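BF1531-like N-terminal domain-containing protein (PDB 3SLR) is of unknown function, this N-terminal part carrying a magnesium-binding phosphatase domain of the HAD type that probably hydrolyses ester bonds. Local coordinates at residues Arg341-Val344 and Arg345-Pro349. Numbering follows the deposited sequence.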
ATOM      1  N   ARG A 341     -15.893  16.472  -3.953  1.00 20.50           N
ATOM      2  CA  ARG A 341     -15.625  15.074  -3.637  1.00 17.98           C
ATOM      3  C   ARG A 341     -16.914  14.290  -3.460  1.00 20.99           C
ATOM      4  O   ARG A 341     -17.069  13.211  -4.025  1.00 21.18           O
ATOM      5  CB  ARG A 341     -14.797  14.948  -2.365  1.00 19.39           C
ATOM      6  CG  ARG A 341     -13.419  15.559  -2.467  1.00 16.14           C
ATOM      7  CD  ARG A 341     -12.521  15.036  -1.353  1.00 18.66           C
ATOM      8  NE  ARG A 341     -12.948  15.466  -0.023  1.00 21.80           N
ATOM      9  CZ  ARG A 341     -12.415  16.501   0.631  1.00 21.91           C
ATOM     10  NH1 ARG A 341     -11.455  17.219   0.074  1.00 20.16           N
ATOM     11  NH2 ARG A 341     -12.845  16.820   1.844  1.00 24.24           N
ATOM     12  N   ASN A 342     -17.826  14.834  -2.660  1.00 20.87           N
ATOM     13  CA  ASN A 342     -19.071  14.153  -2.327  1.00 25.79           C
ATOM     14  C   ASN A 342     -19.972  13.935  -3.533  1.00 28.33           C
ATOM     15  O   ASN A 342     -20.601  12.888  -3.677  1.00 26.40           O
ATOM     16  CB  ASN A 342     -19.823  14.904  -1.227  1.00 27.98           C
ATOM     17  CG  ASN A 342     -19.160  14.762   0.132  1.00 33.99           C
ATOM     18  OD1 ASN A 342     -18.133  14.097   0.264  1.00 37.92           O
ATOM     19  ND2 ASN A 342     -19.737  15.396   1.148  1.00 36.81           N
HETATM   20  N   MSE A 343     -20.028  14.917  -4.417  1.00 23.65           N
HETATM   21  CA  MSE A 343     -20.846  14.752  -5.603  1.00 27.48           C
HETATM   22  C   MSE A 343     -20.244  13.730  -6.587  1.00 29.63           C
HETATM   23  O   MSE A 343     -20.980  12.931  -7.169  1.00 27.14           O
HETATM   24  CB  MSE A 343     -21.172  16.098  -6.248  1.00 30.72           C
HETATM   25  CG  MSE A 343     -20.227  16.540  -7.333  1.00 36.07           C
HETATM   26 SE   MSE A 343     -20.958  16.139  -9.092  1.00 75.40          SE
HETATM   27  CE  MSE A 343     -22.731  16.932  -8.900  1.00 34.39           C
ATOM     28  N   VAL A 344     -18.920  13.721  -6.758  1.00 20.82           N
ATOM     29  CA  VAL A 344     -18.320  12.696  -7.608  1.00 21.51           C
ATOM     30  C   VAL A 344     -18.537  11.302  -6.997  1.00 22.02           C
ATOM     31  O   VAL A 344     -18.811  10.336  -7.712  1.00 21.90           O
ATOM     32  CB  VAL A 344     -16.821  12.965  -7.903  1.00 21.84           C
ATOM     33  CG1 VAL A 344     -16.169  11.762  -8.566  1.00 22.04           C
ATOM     34  CG2 VAL A 344     -16.663  14.201  -8.780  1.00 22.34           C
ATOM     35  N   ARG A 345     -18.440  11.200  -5.672  1.00 23.05           N
ATOM     36  CA  ARG A 345     -18.680   9.928  -4.994  1.00 26.26           C
ATOM     37  C   ARG A 345     -20.067   9.385  -5.271  1.00 26.20           C
ATOM     38  O   ARG A 345     -20.235   8.196  -5.548  1.00 30.23           O
ATOM     39  CB  ARG A 345     -18.543  10.082  -3.488  1.00 26.49           C
ATOM     40  CG  ARG A 345     -17.141  10.196  -3.019  1.00 25.88           C
ATOM     41  CD  ARG A 345     -17.024   9.732  -1.585  1.00 31.44           C
ATOM     42  NE  ARG A 345     -15.735  10.124  -1.050  1.00 26.10           N
ATOM     43  CZ  ARG A 345     -15.517  11.267  -0.413  1.00 26.14           C
ATOM     44  NH1 ARG A 345     -16.520  12.109  -0.213  1.00 35.37           N
ATOM     45  NH2 ARG A 345     -14.308  11.561   0.035  1.00 26.25           N
ATOM     46  N   GLU A 346     -21.063  10.257  -5.167  1.00 28.03           N
ATOM     47  CA  GLU A 346     -22.452   9.836  -5.313  1.00 31.08           C
ATOM     48  C   GLU A 346     -22.812   9.576  -6.764  1.00 28.47           C
ATOM     49  O   GLU A 346     -23.553   8.643  -7.066  1.00 27.74           O
ATOM     50  CB  GLU A 346     -23.407  10.896  -4.771  1.00 33.52           C
ATOM     51  CG  GLU A 346     -23.148  11.341  -3.348  1.00 43.20           C
ATOM     52  CD  GLU A 346     -24.085  12.462  -2.933  1.00 48.73           C
ATOM     53  OE1 GLU A 346     -25.222  12.508  -3.457  1.00 52.94           O
ATOM     54  OE2 GLU A 346     -23.680  13.298  -2.095  1.00 53.87           O
ATOM     55  N   HIS A 347     -22.293  10.404  -7.663  1.00 24.26           N
ATOM     56  CA  HIS A 347     -22.759  10.387  -9.046  1.00 25.36           C
ATOM     57  C   HIS A 347     -21.912   9.547  -9.991  1.00 25.44           C
ATOM     58  O   HIS A 347     -22.356   9.204 -11.082  1.00 26.71           O
ATOM     59  CB  HIS A 347     -22.940  11.814  -9.572  1.00 25.27           C
ATOM     60  CG  HIS A 347     -24.090  12.530  -8.937  1.00 30.91           C
ATOM     61  ND1 HIS A 347     -23.927  13.609  -8.098  1.00 38.09           N
ATOM     62  CD2 HIS A 347     -25.422  12.289  -8.985  1.00 34.80           C
ATOM     63  CE1 HIS A 347     -25.109  14.016  -7.673  1.00 37.49           C
ATOM     64  NE2 HIS A 347     -26.034  13.230  -8.191  1.00 38.44           N
ATOM     65  N   VAL A 348     -20.693   9.216  -9.585  1.00 20.37           N
ATOM     66  CA  VAL A 348     -19.875   8.336 -10.407  1.00 21.49           C
ATOM     67  C   VAL A 348     -19.342   7.179  -9.559  1.00 21.61           C
ATOM     68  O   VAL A 348     -18.163   7.149  -9.207  1.00 21.30           O
ATOM     69  CB  VAL A 348     -18.696   9.082 -11.057  1.00 23.20           C
ATOM     70  CG1 VAL A 348     -18.167   8.294 -12.246  1.00 21.72           C
ATOM     71  CG2 VAL A 348     -19.103  10.494 -11.479  1.00 23.78           C
ATOM     72  N   PRO A 349     -20.215   6.223  -9.203  1.00 23.08           N
ATOM     73  CA  PRO A 349     -19.748   5.102  -8.379  1.00 19.44           C
ATOM     74  C   PRO A 349     -18.559   4.400  -9.021  1.00 21.38           C
ATOM     75  O   PRO A 349     -18.510   4.276 -10.240  1.00 22.93           O
ATOM     76  CB  PRO A 349     -20.947   4.152  -8.360  1.00 25.25           C
ATOM     77  CG  PRO A 349     -22.125   5.024  -8.581  1.00 28.37           C
ATOM     78  CD  PRO A 349     -21.662   6.156  -9.473  1.00 24.94           C
TER
HETATM   79  O   HOH W   1     -15.541  14.587   0.985  1.00 31.89           O
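From Arg-341 to Val-344, each carbonyl accepts the amide four residues on, Arg-345 to Val-348, so the last turns of helix 338-347 run unbroken until Val-348 leaves helical geometry. Arg-341 and Arg-345, one turn apart, lie side by side and point the same way, their guanidinium planes 61° apart. NE of Arg-341 and NH2 of Arg-345 stand 4.1 Å from each other, a closeness of like charges that Glu-355, in a salt bridge with each, probably eases. A water joins the pair as well, accepting from NE of Arg-341 and NH1 of Arg-345, 2.9 Å from each. The Arg-345 chain is extended from CG to NE and reaches back along the helix to Asn-342, whose short amide, turned 50° from the guanidinium, holds OD1 at its edge, 2.6 Å from NH1. NH2 of Arg-345 also donates to the carbonyl of Val-353. The helix follows strand 331-334 at the edge of the parallel sheet in the HAD-type domain, and its start adjoins the magnesium site: Arg-341, bent at chi3 (-66°), gives NH1 to the carbonyl of Asp-335, beside the metal ligand Asp-336. A long, multiply donating side chain suits this place, linking the metal-site loop to Glu-355. Selenomethionine Met-343, in place of methionine, has a flexible chain that bends at chi2 and chi3 and crosses His-347 at about a right angle, its CE 3.6 Å from ND1. The imidazole suits its place because ND1 can reach one turn back, making a weak bond, 3.2 Å, to the carbonyl O of Met-343, which also receives the His-347 amide. Toward helix 313-324, the compact branched Val-344 and Val-348 meet loosely, CG1 to CG2 at 4.3 Å, and pack on Ile-317 and Ala-314 respectively.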